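Galactonate dehydratase (Zobellia galactanivorans, PDB 5OLC) belongs to the enolase superfamily, with a mandelate racemase-like N-terminal domain joined to a TIM-barrel C-terminal domain. Local coordinates at residues G49-G54 against K117-N122; E159-K164 against R190-P195; R241-T246 against C270-Q275; P276-A281 against I312-H317. All blocks are in the same frame, centred on the assembly; numbering follows the deposited sequence.

Contact 1. Residues G49-G54 against K117-N122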
loop_
_atom_site.group_PDB
_atom_site.type_symbol
_atom_site.label_atom_id
_atom_site.label_comp_id
_atom_site.label_asym_id
_atom_site.label_seq_id
_atom_site.Cartn_x
_atom_site.Cartn_y
_atom_site.Cartn_z
ATOM N N GLY A 49 -37.824 -14.213 39.757
ATOM C CA GLY A 49 -36.783 -14.503 40.729
ATOM C C GLY A 49 -35.567 -15.267 40.251
ATOM O O GLY A 49 -34.792 -15.782 41.072
ATOM N N THR A 50 -35.385 -15.347 38.918
ATOM C CA THR A 50 -34.194 -15.933 38.308
ATOM C C THR A 50 -33.165 -14.823 38.351
ATOM O O THR A 50 -33.417 -13.720 37.837
ATOM C CB THR A 50 -34.466 -16.394 36.875
ATOM O OG1 THR A 50 -35.311 -17.544 36.920
ATOM C CG2 THR A 50 -33.198 -16.729 36.116
ATOM N N TYR A 51 -32.036 -15.086 39.023
ATOM C CA TYR A 51 -30.953 -14.115 39.068
ATOM C C TYR A 51 -29.803 -14.580 38.220
ATOM O O TYR A 51 -29.755 -15.743 37.833
ATOM C CB TYR A 51 -30.522 -13.786 40.493
ATOM C CG TYR A 51 -29.957 -14.949 41.281
ATOM C CD1 TYR A 51 -30.761 -15.688 42.136
ATOM C CD2 TYR A 51 -28.587 -15.210 41.290
ATOM C CE1 TYR A 51 -30.239 -16.724 42.906
ATOM C CE2 TYR A 51 -28.050 -16.235 42.063
ATOM C CZ TYR A 51 -28.880 -16.985 42.876
ATOM O OH TYR A 51 -28.365 -18.011 43.626
ATOM N N GLY A 52 -28.908 -13.652 37.917
ATOM C CA GLY A 52 -27.690 -13.856 37.139
ATOM C C GLY A 52 -26.600 -12.947 37.667
ATOM O O GLY A 52 -26.847 -11.761 37.928
ATOM N N TRP A 53 -25.400 -13.514 37.879
ATOM C CA TRP A 53 -24.241 -12.780 38.396
ATOM C C TRP A 53 -23.251 -12.359 37.279
ATOM O O TRP A 53 -22.898 -13.154 36.408
ATOM C CB TRP A 53 -23.544 -13.570 39.530
ATOM C CG TRP A 53 -24.261 -13.516 40.846
ATOM C CD1 TRP A 53 -24.958 -14.526 41.445
ATOM C CD2 TRP A 53 -24.367 -12.381 41.722
ATOM N NE1 TRP A 53 -25.484 -14.096 42.648
ATOM C CE2 TRP A 53 -25.149 -12.777 42.834
ATOM C CE3 TRP A 53 -23.848 -11.077 41.693
ATOM C CZ2 TRP A 53 -25.417 -11.916 43.904
ATOM C CZ3 TRP A 53 -24.135 -10.224 42.740
ATOM C CH2 TRP A 53 -24.900 -10.648 43.836
ATOM N N GLY A 54 -22.848 -11.097 37.318
ATOM C CA GLY A 54 -21.929 -10.506 36.351
ATOM C C GLY A 54 -20.811 -9.728 37.000
ATOM O O GLY A 54 -20.832 -9.507 38.205
ATOM N N LYS A 117 -29.560 -16.781 31.176
ATOM C CA LYS A 117 -29.885 -17.639 30.026
ATOM C C LYS A 117 -29.512 -19.073 30.269
ATOM O O LYS A 117 -30.312 -19.963 29.980
ATOM C CB LYS A 117 -29.175 -17.139 28.781
ATOM C CG LYS A 117 -30.104 -16.682 27.661
ATOM C CD LYS A 117 -29.312 -16.022 26.503
ATOM C CE LYS A 117 -28.158 -16.866 25.997
ATOM N NZ LYS A 117 -28.510 -18.323 25.911
ATOM N N GLY A 118 -28.323 -19.279 30.830
ATOM C CA GLY A 118 -27.826 -20.595 31.201
ATOM C C GLY A 118 -28.778 -21.287 32.155
ATOM O O GLY A 118 -29.228 -22.407 31.891
ATOM N N LYS A 119 -29.145 -20.576 33.236
ATOM C CA LYS A 119 -30.104 -21.035 34.234
ATOM C C LYS A 119 -31.484 -21.308 33.558
ATOM O O LYS A 119 -31.944 -22.452 33.555
ATOM C CB LYS A 119 -30.198 -20.015 35.391
ATOM C CG LYS A 119 -28.948 -19.996 36.296
ATOM C CD LYS A 119 -28.873 -18.730 37.178
ATOM C CE LYS A 119 -27.979 -18.864 38.392
ATOM N NZ LYS A 119 -27.604 -17.551 38.967
ATOM N N LEU A 120 -32.088 -20.257 32.953
ATOM C CA LEU A 120 -33.346 -20.195 32.202
ATOM C C LEU A 120 -33.550 -21.419 31.282
ATOM O O LEU A 120 -34.613 -22.046 31.321
ATOM C CB LEU A 120 -33.286 -18.911 31.328
ATOM C CG LEU A 120 -34.521 -18.036 31.092
ATOM C CD1 LEU A 120 -35.706 -18.819 30.459
ATOM C CD2 LEU A 120 -34.902 -17.285 32.310
ATOM N N LEU A 121 -32.549 -21.733 30.435
ATOM C CA LEU A 121 -32.616 -22.855 29.480
ATOM C C LEU A 121 -31.960 -24.135 30.018
ATOM O O LEU A 121 -31.765 -25.087 29.272
ATOM C CB LEU A 121 -32.016 -22.456 28.101
ATOM C CG LEU A 121 -32.698 -21.312 27.332
ATOM C CD1 LEU A 121 -31.893 -20.930 26.128
ATOM C CD2 LEU A 121 -34.097 -21.686 26.917
ATOM N N ASN A 122 -31.628 -24.148 31.314
ATOM C CA ASN A 122 -31.032 -25.259 32.076
ATOM C C ASN A 122 -29.821 -25.923 31.408
ATOM O O ASN A 122 -29.700 -27.150 31.394
ATOM C CB ASN A 122 -32.085 -26.291 32.454
ATOM C CG ASN A 122 -31.832 -26.817 33.840
ATOM O OD1 ASN A 122 -31.041 -27.748 34.037
ATOM N ND2 ASN A 122 -32.384 -26.137 34.844
#
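K119 NZ, near the end of helix 101-120, is held by one hydrogen bond and one salt bridge: it donates to the backbone carbonyl Y51 O at 3.0 Å and pairs with D115 OD2, one turn back on the same helix. The bond to the strand is not made along a lone pair. The ammonium sits above the carbonyl plane, 55° out of it, with a C=O...N angle of 118°. The lysine reaches there as an extended chain beyond CG. Y51 turns its CB away from the helix, but with chi1 at 63° its ring swings back beside the ammonium, and Y51 CE2 lies 3.4 Å from K119 NZ in an oblique approach. D372 OD1 bonds the hydroxyl of that ring, and K43 makes a cation-pi contact with the ring itself. Further along, T50 CG2 meets L120 CD2 at 4.2 Å, a light apolar touch. D115 OD2 also accepts from W53 N, tying the strand to the helix a second time. The helix ends here in a Schellman motif, with N122 as its C-prime residue. Within this chain, strand 51-56 is an outermost strand of the three-stranded antiparallel sheet, paired with 36-46, whose L46 touches L120.

Contact 2. Residues E159-K164 against R190-P195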
loop_
_atom_site.group_PDB
_atom_site.type_symbol
_atom_site.label_atom_id
_atom_site.label_comp_id
_atom_site.label_asym_id
_atom_site.label_seq_id
_atom_site.Cartn_x
_atom_site.Cartn_y
_atom_site.Cartn_z
ATOM N N GLU A 159 7.198 -19.017 45.411
ATOM C CA GLU A 159 5.842 -18.876 44.861
ATOM C C GLU A 159 5.711 -19.724 43.589
ATOM O O GLU A 159 4.687 -20.380 43.393
ATOM C CB GLU A 159 5.547 -17.392 44.557
ATOM C CG GLU A 159 4.127 -17.094 44.097
ATOM C CD GLU A 159 3.950 -15.795 43.335
ATOM O OE1 GLU A 159 4.720 -15.549 42.379
ATOM O OE2 GLU A 159 3.011 -15.038 43.668
ATOM N N ALA A 160 6.768 -19.725 42.750
ATOM C CA ALA A 160 6.865 -20.492 41.511
ATOM C C ALA A 160 6.926 -21.988 41.805
ATOM O O ALA A 160 6.174 -22.752 41.201
ATOM C CB ALA A 160 8.099 -20.070 40.739
ATOM N N LEU A 161 7.807 -22.400 42.749
ATOM C CA LEU A 161 7.974 -23.802 43.153
ATOM C C LEU A 161 6.679 -24.385 43.721
ATOM O O LEU A 161 6.402 -25.566 43.509
ATOM C CB LEU A 161 9.145 -23.964 44.139
ATOM C CG LEU A 161 10.539 -23.763 43.552
ATOM C CD1 LEU A 161 11.522 -23.371 44.618
ATOM C CD2 LEU A 161 11.016 -24.993 42.813
ATOM N N LEU A 162 5.874 -23.531 44.394
ATOM C CA LEU A 162 4.562 -23.867 44.949
ATOM C C LEU A 162 3.613 -24.242 43.802
ATOM O O LEU A 162 2.947 -25.280 43.884
ATOM C CB LEU A 162 4.005 -22.671 45.769
ATOM C CG LEU A 162 2.495 -22.655 46.112
ATOM C CD1 LEU A 162 2.172 -23.525 47.309
ATOM C CD2 LEU A 162 2.014 -21.250 46.375
ATOM N N TYR A 163 3.583 -23.409 42.726
ATOM C CA TYR A 163 2.744 -23.617 41.545
ATOM C C TYR A 163 3.078 -24.916 40.815
ATOM O O TYR A 163 2.155 -25.648 40.457
ATOM C CB TYR A 163 2.805 -22.419 40.592
ATOM C CG TYR A 163 2.314 -21.108 41.167
ATOM C CD1 TYR A 163 1.256 -21.070 42.070
ATOM C CD2 TYR A 163 2.844 -19.895 40.736
ATOM C CE1 TYR A 163 0.787 -19.863 42.584
ATOM C CE2 TYR A 163 2.365 -18.679 41.226
ATOM C CZ TYR A 163 1.335 -18.669 42.148
ATOM O OH TYR A 163 0.870 -17.477 42.639
ATOM N N LYS A 164 4.388 -25.221 40.627
ATOM C CA LYS A 164 4.854 -26.461 39.982
ATOM C C LYS A 164 4.377 -27.675 40.797
ATOM O O LYS A 164 3.899 -28.647 40.212
ATOM C CB LYS A 164 6.386 -26.468 39.828
ATOM C CG LYS A 164 6.880 -27.535 38.863
ATOM C CD LYS A 164 8.398 -27.666 38.850
ATOM C CE LYS A 164 8.859 -28.902 38.101
ATOM N NZ LYS A 164 8.771 -28.750 36.616
ATOM N N ARG A 190 13.313 -19.795 36.006
ATOM C CA ARG A 190 13.539 -20.867 35.030
ATOM C C ARG A 190 14.398 -21.980 35.642
ATOM O O ARG A 190 14.125 -23.157 35.391
ATOM C CB ARG A 190 14.168 -20.323 33.740
ATOM N N LYS A 191 15.393 -21.606 36.485
ATOM C CA LYS A 191 16.276 -22.535 37.195
ATOM C C LYS A 191 15.480 -23.394 38.197
ATOM O O LYS A 191 15.734 -24.595 38.321
ATOM C CB LYS A 191 17.378 -21.755 37.919
ATOM C CG LYS A 191 18.784 -22.253 37.614
ATOM C CD LYS A 191 19.867 -21.252 38.036
ATOM C CE LYS A 191 20.216 -21.274 39.510
ATOM N NZ LYS A 191 21.036 -22.463 39.876
ATOM N N ALA A 192 14.498 -22.777 38.877
ATOM C CA ALA A 192 13.644 -23.437 39.857
ATOM C C ALA A 192 12.616 -24.377 39.225
ATOM O O ALA A 192 12.528 -25.540 39.628
ATOM C CB ALA A 192 12.945 -22.403 40.713
ATOM N N ILE A 193 11.836 -23.872 38.241
ATOM C CA ILE A 193 10.767 -24.616 37.551
ATOM C C ILE A 193 11.306 -25.707 36.600
ATOM O O ILE A 193 10.572 -26.632 36.254
ATOM C CB ILE A 193 9.743 -23.674 36.832
ATOM C CG1 ILE A 193 10.393 -22.882 35.659
ATOM C CG2 ILE A 193 9.038 -22.753 37.841
ATOM C CD1 ILE A 193 9.442 -22.377 34.551
ATOM N N GLY A 194 12.563 -25.580 36.190
ATOM C CA GLY A 194 13.194 -26.516 35.271
ATOM C C GLY A 194 12.777 -26.278 33.831
ATOM O O GLY A 194 12.200 -25.230 33.517
ATOM N N PRO A 195 13.025 -27.248 32.925
ATOM C CA PRO A 195 12.658 -27.035 31.518
ATOM C C PRO A 195 11.237 -27.445 31.111
ATOM O O PRO A 195 10.737 -26.957 30.091
ATOM C CB PRO A 195 13.710 -27.854 30.768
ATOM C CG PRO A 195 14.100 -28.943 31.715
ATOM C CD PRO A 195 13.710 -28.545 33.109
#
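K164 NZ donates to I193 O at 2.8 Å, and A192 packs against L161, where helix 154-165 meets the C-terminal end of helix 179-193. I193 takes part through both its backbone and its side chain. Its carbonyl meets the ammonium with a C=O...N angle of 156°, the donor tilted 18° from the carbonyl plane. To get there K164 leaves its helix with CG anti to the backbone N (chi1 -165°), runs extended and bends at chi4. The bond fills an acceptor in the last turn of the helix, and the positive ammonium would probably interact well with the partial negative charge expected at that end. The I193 side chain mostly leads away, but its CG2 branch comes 4.1 Å from A160 CB. A192 points its methyl at the opposing helix, where L161 CD2 meets A192 CB at 3.9 Å and also approaches the backbone carbonyl of A192. Helix 154-165, strand 170-174 and helix 179-193 follow one another in the chain, and strand 170-174 pairs in parallel with strand 198-202, which comes next; two helices packed side by side in this way are as in the outer helix layer of a TIM barrel.

Contact 3. Residues R241-T246 against C270-Q275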
loop_
_atom_site.group_PDB
_atom_site.type_symbol
_atom_site.label_atom_id
_atom_site.label_comp_id
_atom_site.label_asym_id
_atom_site.label_seq_id
_atom_site.Cartn_x
_atom_site.Cartn_y
_atom_site.Cartn_z
ATOM N N ARG A 241 6.939 -4.514 14.982
ATOM C CA ARG A 241 8.410 -4.510 14.895
ATOM C C ARG A 241 9.010 -5.536 15.872
ATOM O O ARG A 241 9.899 -6.297 15.497
ATOM C CB ARG A 241 8.975 -3.113 15.220
ATOM C CG ARG A 241 9.059 -2.091 14.074
ATOM C CD ARG A 241 9.962 -0.888 14.418
ATOM N NE ARG A 241 9.671 -0.304 15.739
ATOM C CZ ARG A 241 8.958 0.800 15.953
ATOM N NH1 ARG A 241 8.466 1.492 14.930
ATOM N NH2 ARG A 241 8.742 1.228 17.192
ATOM N N LEU A 242 8.510 -5.551 17.121
ATOM C CA LEU A 242 8.968 -6.451 18.179
ATOM C C LEU A 242 8.773 -7.903 17.774
ATOM O O LEU A 242 9.677 -8.720 17.966
ATOM C CB LEU A 242 8.247 -6.143 19.495
ATOM C CG LEU A 242 8.770 -6.836 20.739
ATOM C CD1 LEU A 242 10.205 -6.500 21.005
ATOM C CD2 LEU A 242 7.995 -6.430 21.911
ATOM N N ARG A 243 7.615 -8.199 17.160
ATOM C CA ARG A 243 7.241 -9.514 16.639
ATOM C C ARG A 243 8.251 -9.953 15.561
ATOM O O ARG A 243 8.638 -11.123 15.519
ATOM C CB ARG A 243 5.833 -9.417 16.034
ATOM C CG ARG A 243 4.958 -10.626 16.273
ATOM C CD ARG A 243 3.694 -10.488 15.472
ATOM N NE ARG A 243 3.051 -11.780 15.253
ATOM C CZ ARG A 243 2.031 -11.959 14.426
ATOM N NH1 ARG A 243 1.555 -10.942 13.722
ATOM N NH2 ARG A 243 1.482 -13.162 14.288
ATOM N N GLN A 244 8.697 -8.995 14.717
ATOM C CA GLN A 244 9.657 -9.202 13.627
ATOM C C GLN A 244 11.078 -9.422 14.140
ATOM O O GLN A 244 11.837 -10.148 13.505
ATOM C CB GLN A 244 9.634 -8.014 12.640
ATOM C CG GLN A 244 8.384 -7.967 11.756
ATOM C CD GLN A 244 8.168 -6.686 10.967
ATOM O OE1 GLN A 244 8.791 -5.643 11.207
ATOM N NE2 GLN A 244 7.240 -6.736 10.018
ATOM N N ASN A 245 11.437 -8.807 15.281
ATOM C CA ASN A 245 12.787 -8.856 15.845
ATOM C C ASN A 245 12.998 -9.864 17.007
ATOM O O ASN A 245 14.140 -10.027 17.456
ATOM C CB ASN A 245 13.219 -7.448 16.253
ATOM C CG ASN A 245 13.764 -6.618 15.105
ATOM O OD1 ASN A 245 14.843 -6.030 15.213
ATOM N ND2 ASN A 245 12.998 -6.433 14.025
ATOM N N THR A 246 11.932 -10.577 17.457
ATOM C CA THR A 246 12.077 -11.598 18.500
ATOM C C THR A 246 11.335 -12.905 18.148
ATOM O O THR A 246 10.358 -12.900 17.389
ATOM C CB THR A 246 11.729 -11.066 19.902
ATOM O OG1 THR A 246 12.243 -11.983 20.872
ATOM C CG2 THR A 246 10.230 -10.858 20.123
ATOM N N CYS A 270 -0.107 -7.162 14.799
ATOM C CA CYS A 270 0.521 -6.859 16.085
ATOM C C CYS A 270 0.850 -8.068 16.942
ATOM O O CYS A 270 1.982 -8.191 17.430
ATOM C CB CYS A 270 -0.336 -5.871 16.869
ATOM S SG CYS A 270 -0.810 -4.402 15.936
ATOM N N VAL A 271 -0.167 -8.915 17.196
ATOM C CA VAL A 271 -0.048 -10.023 18.128
ATOM C C VAL A 271 -0.112 -11.420 17.502
ATOM O O VAL A 271 -0.692 -11.627 16.429
ATOM C CB VAL A 271 -1.096 -9.883 19.269
ATOM C CG1 VAL A 271 -0.841 -8.632 20.095
ATOM C CG2 VAL A 271 -2.531 -9.910 18.745
ATOM N N ASP A 272 0.485 -12.377 18.232
ATOM C CA ASP A 272 0.467 -13.805 17.979
ATOM C C ASP A 272 -0.751 -14.360 18.744
ATOM O O ASP A 272 -1.412 -15.281 18.254
ATOM C CB ASP A 272 1.766 -14.456 18.494
ATOM C CG ASP A 272 2.951 -14.278 17.581
ATOM O OD1 ASP A 272 2.946 -14.870 16.474
ATOM O OD2 ASP A 272 3.896 -13.582 17.977
ATOM N N ILE A 273 -1.041 -13.776 19.942
ATOM C CA ILE A 273 -2.149 -14.136 20.853
ATOM C C ILE A 273 -2.931 -12.886 21.227
ATOM O O ILE A 273 -2.337 -11.933 21.740
ATOM C CB ILE A 273 -1.644 -14.821 22.163
ATOM C CG1 ILE A 273 -0.728 -16.023 21.907
ATOM C CG2 ILE A 273 -2.797 -15.197 23.069
ATOM C CD1 ILE A 273 0.614 -15.834 22.408
ATOM N N ALA A 274 -4.263 -12.907 21.034
ATOM C CA ALA A 274 -5.145 -11.796 21.402
ATOM C C ALA A 274 -5.721 -12.085 22.786
ATOM O O ALA A 274 -6.210 -13.191 23.018
ATOM C CB ALA A 274 -6.261 -11.651 20.385
ATOM N N GLN A 275 -5.638 -11.117 23.718
ATOM C CA GLN A 275 -6.090 -11.338 25.086
ATOM C C GLN A 275 -7.228 -10.402 25.510
ATOM O O GLN A 275 -7.010 -9.563 26.387
ATOM C CB GLN A 275 -4.901 -11.295 26.082
ATOM C CG GLN A 275 -3.842 -12.354 25.805
ATOM C CD GLN A 275 -3.017 -12.781 26.993
ATOM O OE1 GLN A 275 -1.792 -12.897 26.903
ATOM N NE2 GLN A 275 -3.666 -13.142 28.093
#
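R243 and D272 form a salt bridge at the end of the TIM barrel where strand 273-274 begins, joining the C-terminal end of helix 236-245 to the residues that lead into that strand. R243 NH2 donates to D272 OD1 at 3.1 Å with an N-H...O angle of 154°, and R243 NE adds two weak bonds, to D272 OD1 at 3.3 Å and to D272 OD2 at 3.4 Å. OD1 lies almost in the guanidinium plane, yet the carboxylate is met from above its own plane. The two planes stand 82° apart, which rules out a flat, side-by-side pairing. The remaining nitrogen of the arginine, NH1, is taken by D269 in a second salt bridge. On the acid, OD2 accepts from the backbone N of I250 in the adjoining strand, and that bond helps fix the carboxylate for the arginine. The arginine, extended from CG to NE, passes C270 O with its CD. The two acids, D269 and D272, probably offset the closeness of R241 of a neighbouring subunit, whose NE lies near R243 NH2. One face of the guanidinium rests on the backbone: V271 O stands 3.3 Å above the plane, over its centre.

Contact 4. Residues P276-A281 against I312-H317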
loop_
_atom_site.group_PDB
_atom_site.type_symbol
_atom_site.label_atom_id
_atom_site.label_comp_id
_atom_site.label_asym_id
_atom_site.label_seq_id
_atom_site.Cartn_x
_atom_site.Cartn_y
_atom_site.Cartn_z
ATOM N N PRO A 276 -8.466 -10.536 24.964
ATOM C CA PRO A 276 -9.562 -9.667 25.447
ATOM C C PRO A 276 -10.062 -10.102 26.826
ATOM O O PRO A 276 -10.107 -11.304 27.107
ATOM C CB PRO A 276 -10.673 -9.833 24.395
ATOM C CG PRO A 276 -10.224 -10.900 23.478
ATOM C CD PRO A 276 -8.949 -11.502 23.959
ATOM N N ASP A 277 -10.422 -9.142 27.689
ATOM C CA ASP A 277 -10.996 -9.482 28.985
ATOM C C ASP A 277 -12.509 -9.431 28.790
ATOM O O ASP A 277 -13.042 -8.410 28.334
ATOM C CB ASP A 277 -10.536 -8.514 30.094
ATOM C CG ASP A 277 -10.883 -8.965 31.509
ATOM O OD1 ASP A 277 -12.097 -9.045 31.832
ATOM O OD2 ASP A 277 -9.944 -9.205 32.304
ATOM N N ILE A 278 -13.197 -10.547 29.096
ATOM C CA ILE A 278 -14.651 -10.676 28.913
ATOM C C ILE A 278 -15.390 -9.544 29.611
ATOM O O ILE A 278 -16.212 -8.883 28.984
ATOM C CB ILE A 278 -15.160 -12.097 29.300
ATOM C CG1 ILE A 278 -14.562 -13.180 28.350
ATOM C CG2 ILE A 278 -16.678 -12.175 29.285
ATOM C CD1 ILE A 278 -13.967 -14.391 29.015
ATOM N N CYS A 279 -14.978 -9.245 30.855
ATOM C CA CYS A 279 -15.513 -8.238 31.782
ATOM C C CYS A 279 -15.178 -6.786 31.394
ATOM O O CYS A 279 -15.636 -5.845 32.057
ATOM C CB CYS A 279 -15.067 -8.560 33.209
ATOM S SG CYS A 279 -15.644 -10.171 33.822
ATOM N N ALA A 280 -14.428 -6.598 30.305
ATOM C CA ALA A 280 -14.034 -5.266 29.850
ATOM C C ALA A 280 -14.383 -4.980 28.368
ATOM O O ALA A 280 -14.994 -3.945 28.083
ATOM C CB ALA A 280 -12.550 -5.061 30.096
ATOM N N ALA A 281 -14.031 -5.923 27.446
ATOM C CA ALA A 281 -14.165 -5.821 25.983
ATOM C C ALA A 281 -15.619 -5.779 25.406
ATOM O O ALA A 281 -15.810 -5.372 24.251
ATOM C CB ALA A 281 -13.374 -6.942 25.319
ATOM N N ILE A 312 -13.788 -15.475 36.245
ATOM C CA ILE A 312 -13.100 -16.718 35.879
ATOM C C ILE A 312 -14.066 -17.675 35.175
ATOM O O ILE A 312 -13.717 -18.195 34.118
ATOM C CB ILE A 312 -12.330 -17.367 37.047
ATOM C CG1 ILE A 312 -11.321 -16.380 37.631
ATOM C CG2 ILE A 312 -11.632 -18.672 36.613
ATOM C CD1 ILE A 312 -11.140 -16.460 39.152
ATOM N N SER A 313 -15.304 -17.826 35.705
ATOM C CA SER A 313 -16.351 -18.677 35.123
ATOM C C SER A 313 -16.631 -18.356 33.661
ATOM O O SER A 313 -16.629 -19.274 32.848
ATOM C CB SER A 313 -17.638 -18.595 35.934
ATOM O OG SER A 313 -17.453 -19.245 37.176
ATOM N N ALA A 314 -16.814 -17.053 33.322
ATOM C CA ALA A 314 -17.054 -16.573 31.965
ATOM C C ALA A 314 -15.922 -17.037 31.016
ATOM O O ALA A 314 -16.211 -17.483 29.897
ATOM C CB ALA A 314 -17.178 -15.058 31.968
ATOM N N ALA A 315 -14.647 -16.999 31.495
ATOM C CA ALA A 315 -13.490 -17.485 30.739
ATOM C C ALA A 315 -13.514 -18.996 30.635
ATOM O O ALA A 315 -13.260 -19.506 29.554
ATOM C CB ALA A 315 -12.194 -17.018 31.364
ATOM N N VAL A 316 -13.875 -19.714 31.714
ATOM C CA VAL A 316 -13.975 -21.186 31.683
ATOM C C VAL A 316 -14.904 -21.579 30.536
ATOM O O VAL A 316 -14.530 -22.385 29.686
ATOM C CB VAL A 316 -14.476 -21.833 33.010
ATOM C CG1 VAL A 316 -14.388 -23.350 32.934
ATOM C CG2 VAL A 316 -13.724 -21.315 34.227
ATOM N N HIS A 317 -16.088 -20.962 30.499
ATOM C CA HIS A 317 -17.092 -21.218 29.487
ATOM C C HIS A 317 -16.695 -20.702 28.115
ATOM O O HIS A 317 -17.064 -21.325 27.128
ATOM C CB HIS A 317 -18.457 -20.708 29.943
ATOM C CG HIS A 317 -19.022 -21.576 31.023
ATOM N ND1 HIS A 317 -19.909 -22.600 30.732
ATOM C CD2 HIS A 317 -18.708 -21.637 32.340
ATOM C CE1 HIS A 317 -20.154 -23.206 31.888
ATOM N NE2 HIS A 317 -19.453 -22.663 32.884
#
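I278 packs against A314 and A315 with two different branches. Its CG2 meets A314 CB at 4.0 Å, while I278 CD1, at the tip of the longer branch, lies 3.9 Å from A315 CB and also near the A315 main chain. With CG1 beside the backbone N (chi1 -64°) and CG2 anti to it, both branches can face the helix at once. The small alanine side chains let the isoleucine come up to the main chain of helix 309-321, and no hydrogen bond crosses between the two segments. The next shell is also apolar: V111 of helix 101-120, in the N-terminal domain, touches both I278 and A314, and L284 and V287 of helix 283-296 touch I278. The isoleucine is placed by the turn that carries it. D277 sits at the N-cap, its OD1 accepting a weak capping bond from C279 N at 3.0 Å, while D277 O accepts from both A280 N and A281 N. The other carboxylate oxygen, OD2, is bonded to H304 ND1. In the TIM barrel of this superfamily, such a turn after strand 273-274 belongs to the beta-alpha connections at the C-terminal ends of the strands; here it packs on helix 309-321 of the same barrel domain.

Overall arrangement
Contact 4 is the central one, buried and about 5 Å from the centre of the chain, and its two segments meet by apolar packing alone. Contact 1 lies at the surface of the N-terminal domain and depends on a lysine, yet helix 101-120 serves both: its end makes contact 1 and its V111 joins contact 4, with centres about 17 Å apart. Contact 2, partly buried, joins two outer helices of the barrel and mixes aliphatic touches with one lysine-to-carbonyl bond. Contact 3 instead ties a helix to the residues entering a barrel strand; it is ionic, buried, and reached by neighbouring subunits. Strand 273-274 leads from contact 3 into the turn of contact 4.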